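Side-chain contacts in protein BONZAI 1 (Arabidopsis thaliana, PDB 6KXT), which binds phospholipids in a calcium-dependent manner and restrains cell death and defence responses in the plant: residues F68-V71 against Q72-G75; S103-D106 against L107-H111. All coordinates share one frame; numbering follows the deposited sequence.

In the fold
Both contacts are helix starts in the second C2 domain (C2B) of this copine, and both carry a capping box begun by a serine. Interaction 1 leads from edge strand 67-70 into the short helix 71-74, and its box is closed by a glutamine, a neutral amide. Interaction 2 opens the longer helix 104-113, and there an aspartate closes the box with a charged group. Each is partly buried, its leucines and Val74 facing the interior, where aliphatic groups of the two contacts meet, Val74 CG2 lying 3.7 Å from Leu104 CD1. Water bridges occur in both, but only in interaction 2 do they link charged side chains, a lysine to an aspartate and a glutamate.

Interaction 1: F68-V71 against Q72-G75; sequences FLSV and QQVG
Ser70 and Gln73 grip each other in a capping box where strand 67-70 turns into helix 71-74. Gln73 N donates to Ser70 OG at 3.0 Å; a chi1 of 74° sets this hydroxyl between its own backbone N and carbonyl carbon, turned to the first turn of the helix. In return, Ser70 N donates to Gln73 OE1 at 2.8 Å, a nearly straight bond (169°) that enters in the plane of the amide carbonyl. The Gln73 chain, extended beyond CG, reaches back to the strand and crosses Leu69 at about a right angle. Its other amide atom, NE2, donates to a water 3.1 Å away, and that water donates to Phe68 O, which should restrict how the amide turns. With an alanine in place of Gln73 the amide is gone, and Ser70 N would probably lose its acceptor in the box and Phe68 O its bridge through water. Among backbone bonds, Gly75 N donates to Val71 O at 2.7 Å, closing the turn as Gly75 leaves helical geometry with positive phi. Apolar contact is slight: Leu69 CB lies 4.3 Å from Val74 CG1. Beyond the turn, Leu69 pairs through its backbone with Thr14 of strand 13-21, Leu69 and Gln73 touch Val50 of strand 48-52, and the aliphatic side faces helix 104-113.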
# COMPACT_ATOMS: atom_id res chain seq x y z
N PHE A 68 6.14 3.37 -8.40
CA PHE A 68 7.50 2.82 -8.60
C PHE A 68 8.23 2.90 -7.28
O PHE A 68 8.28 3.97 -6.67
CB PHE A 68 8.25 3.64 -9.64
CG PHE A 68 7.59 3.56 -10.98
CD1 PHE A 68 6.56 4.42 -11.31
CD2 PHE A 68 7.91 2.54 -11.85
CE1 PHE A 68 5.85 4.27 -12.48
CE2 PHE A 68 7.25 2.44 -13.06
CZ PHE A 68 6.24 3.30 -13.38
N LEU A 69 8.70 1.78 -6.79
CA LEU A 69 9.41 1.71 -5.50
C LEU A 69 10.81 1.14 -5.69
O LEU A 69 10.98 0.04 -6.24
CB LEU A 69 8.60 0.84 -4.55
CG LEU A 69 7.28 1.42 -4.08
CD1 LEU A 69 6.41 0.37 -3.41
CD2 LEU A 69 7.51 2.64 -3.17
N SER A 70 11.79 1.87 -5.21
CA SER A 70 13.20 1.40 -5.18
C SER A 70 13.46 0.63 -3.90
O SER A 70 12.73 0.77 -2.88
CB SER A 70 14.11 2.60 -5.28
OG SER A 70 14.13 3.31 -4.04
N VAL A 71 14.58 -0.08 -3.87
CA VAL A 71 15.13 -0.71 -2.66
C VAL A 71 15.47 0.36 -1.62
O VAL A 71 15.24 0.10 -0.45
CB VAL A 71 16.33 -1.59 -3.03
CG1 VAL A 71 17.11 -2.01 -1.80
CG2 VAL A 71 15.86 -2.82 -3.81
N GLN A 72 15.92 1.54 -2.04
CA GLN A 72 16.24 2.58 -1.03
C GLN A 72 14.94 3.05 -0.34
O GLN A 72 14.96 3.39 0.85
CB GLN A 72 17.02 3.68 -1.73
CG GLN A 72 18.37 3.20 -2.30
CD GLN A 72 18.28 2.21 -3.46
OE1 GLN A 72 17.64 2.48 -4.51
NE2 GLN A 72 19.03 1.10 -3.31
N GLN A 73 13.82 3.07 -1.04
CA GLN A 73 12.52 3.50 -0.47
C GLN A 73 12.02 2.46 0.52
O GLN A 73 11.27 2.87 1.41
CB GLN A 73 11.53 3.81 -1.60
CG GLN A 73 11.81 5.12 -2.33
CD GLN A 73 10.96 5.27 -3.55
OE1 GLN A 73 10.91 4.40 -4.42
NE2 GLN A 73 10.18 6.35 -3.59
N VAL A 74 12.25 1.17 0.32
CA VAL A 74 11.61 0.12 1.14
C VAL A 74 12.59 -0.55 2.09
O VAL A 74 12.10 -1.27 2.99
CB VAL A 74 10.88 -0.93 0.25
CG1 VAL A 74 9.80 -0.29 -0.61
CG2 VAL A 74 11.85 -1.73 -0.62
N GLY A 75 13.90 -0.34 1.90
CA GLY A 75 14.98 -0.96 2.70
C GLY A 75 15.51 -2.18 2.00
O GLY A 75 16.69 -2.21 1.59
O HOH W 1 7.81 6.35 -5.54

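Interaction 2: S103-D106 against L107-H111; sequences SLSD and LEKLH
A chi1 of 180° swings the Ser105 hydroxyl to the side away from its own nitrogen, beside the carbonyl carbon, and the Lys109 chain, extended until it bends at chi4 (72°), brings NZ to 2.7 Å from Ser105 OG, one helical turn back. This is one of two lysine conformers, and the NZ contacts hold for it. On the way the lysine methylenes pass close to Ser105 O, CG at 3.4 Å. Two waters accept from Lys109 NZ: one donates to both Ser105 O and Glu108 OE1, the other to Asp106 OD1 at 2.7 Å. The ammonium and the Asp106 carboxylate are therefore joined through water, NZ and OD1 being 5.1 Å apart. The other carboxylate oxygen serves the capping box: Ser103 N donates to Asp106 OD2 at 3.0 Å, from above the carboxylate plane, while Asp106 N donates to Ser103 OG. Backbone bonds from Leu107, Glu108, Lys109 and Leu110 to the carbonyls four residues earlier carry the helix on. On its inner side Leu104 CD2 meets Leu107 CD1 at 4.1 Å, and these leucines pack on Ile16 of strand 13-21. Glu108 OE1 also forms a salt bridge with Lys77. Aspartate near the amino end of a helix is likely to be stabilised as an anion by the helix dipole; in this conformer the Lys109 ammonium, linked to OD1 through one water, may add to that effect.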
# COMPACT_ATOMS: atom_id res chain seq x y z
N SER A 103 5.80 -6.78 2.88
CA SER A 103 7.02 -6.47 2.13
C SER A 103 6.75 -6.50 0.63
O SER A 103 5.70 -6.98 0.20
CB SER A 103 8.11 -7.46 2.40
OG SER A 103 7.72 -8.76 1.96
N LEU A 104 7.67 -6.03 -0.18
CA LEU A 104 7.53 -6.16 -1.64
C LEU A 104 7.45 -7.65 -1.98
O LEU A 104 6.69 -8.00 -2.93
CB LEU A 104 8.69 -5.47 -2.36
CG LEU A 104 8.76 -3.94 -2.35
CD1 LEU A 104 9.85 -3.43 -3.30
CD2 LEU A 104 7.43 -3.32 -2.67
N SER A 105 8.25 -8.50 -1.34
CA SER A 105 8.22 -9.96 -1.60
C SER A 105 6.79 -10.46 -1.39
O SER A 105 6.26 -11.29 -2.17
CB SER A 105 9.25 -10.64 -0.71
OG SER A 105 9.21 -12.02 -0.96
N ASP A 106 6.15 -10.02 -0.33
CA ASP A 106 4.76 -10.42 -0.00
C ASP A 106 3.79 -9.89 -1.06
O ASP A 106 2.91 -10.65 -1.53
CB ASP A 106 4.34 -9.80 1.34
CG ASP A 106 5.04 -10.32 2.58
OD1 ASP A 106 5.58 -11.43 2.54
OD2 ASP A 106 5.02 -9.56 3.60
N LEU A 107 3.95 -8.66 -1.50
CA LEU A 107 3.06 -8.11 -2.54
C LEU A 107 3.21 -8.93 -3.82
O LEU A 107 2.22 -9.15 -4.51
CB LEU A 107 3.40 -6.64 -2.77
CG LEU A 107 3.14 -5.71 -1.57
CD1 LEU A 107 3.49 -4.29 -1.96
CD2 LEU A 107 1.70 -5.80 -1.05
N GLU A 108 4.41 -9.36 -4.17
CA GLU A 108 4.60 -10.20 -5.37
C GLU A 108 3.85 -11.52 -5.18
O GLU A 108 3.23 -11.96 -6.15
CB GLU A 108 6.09 -10.41 -5.57
CG GLU A 108 6.42 -11.18 -6.83
CD GLU A 108 7.93 -11.29 -7.10
OE1 GLU A 108 8.68 -11.30 -6.16
OE2 GLU A 108 8.27 -11.37 -8.27
N LYS A 109 3.88 -12.10 -4.00
CA LYS A 109 3.18 -13.39 -3.76
C LYS A 109 1.66 -13.17 -3.90
O LYS A 109 0.99 -14.03 -4.52
CB LYS A 109 3.61 -13.96 -2.42
CG LYS A 109 5.05 -14.46 -2.38
CD LYS A 109 5.42 -14.76 -0.96
CE LYS A 109 6.81 -15.32 -0.82
NZ LYS A 109 7.87 -14.31 -1.05
N LEU A 110 1.12 -12.07 -3.41
CA LEU A 110 -0.33 -11.82 -3.58
C LEU A 110 -0.63 -11.72 -5.07
O LEU A 110 -1.64 -12.30 -5.55
CB LEU A 110 -0.74 -10.49 -2.93
CG LEU A 110 -0.70 -10.45 -1.42
CD1 LEU A 110 -0.84 -9.02 -0.94
CD2 LEU A 110 -1.77 -11.33 -0.81
N HIS A 111 0.19 -11.02 -5.82
CA HIS A 111 0.00 -10.91 -7.27
C HIS A 111 0.04 -12.31 -7.92
O HIS A 111 -0.82 -12.64 -8.75
CB HIS A 111 1.07 -10.00 -7.81
CG HIS A 111 1.03 -9.95 -9.29
ND1 HIS A 111 -0.01 -9.45 -10.04
CD2 HIS A 111 1.92 -10.47 -10.17
CE1 HIS A 111 0.28 -9.64 -11.33
NE2 HIS A 111 1.44 -10.26 -11.42
O HOH W 2 8.07 -13.05 -3.88
O HOH W 3 7.33 -13.06 1.30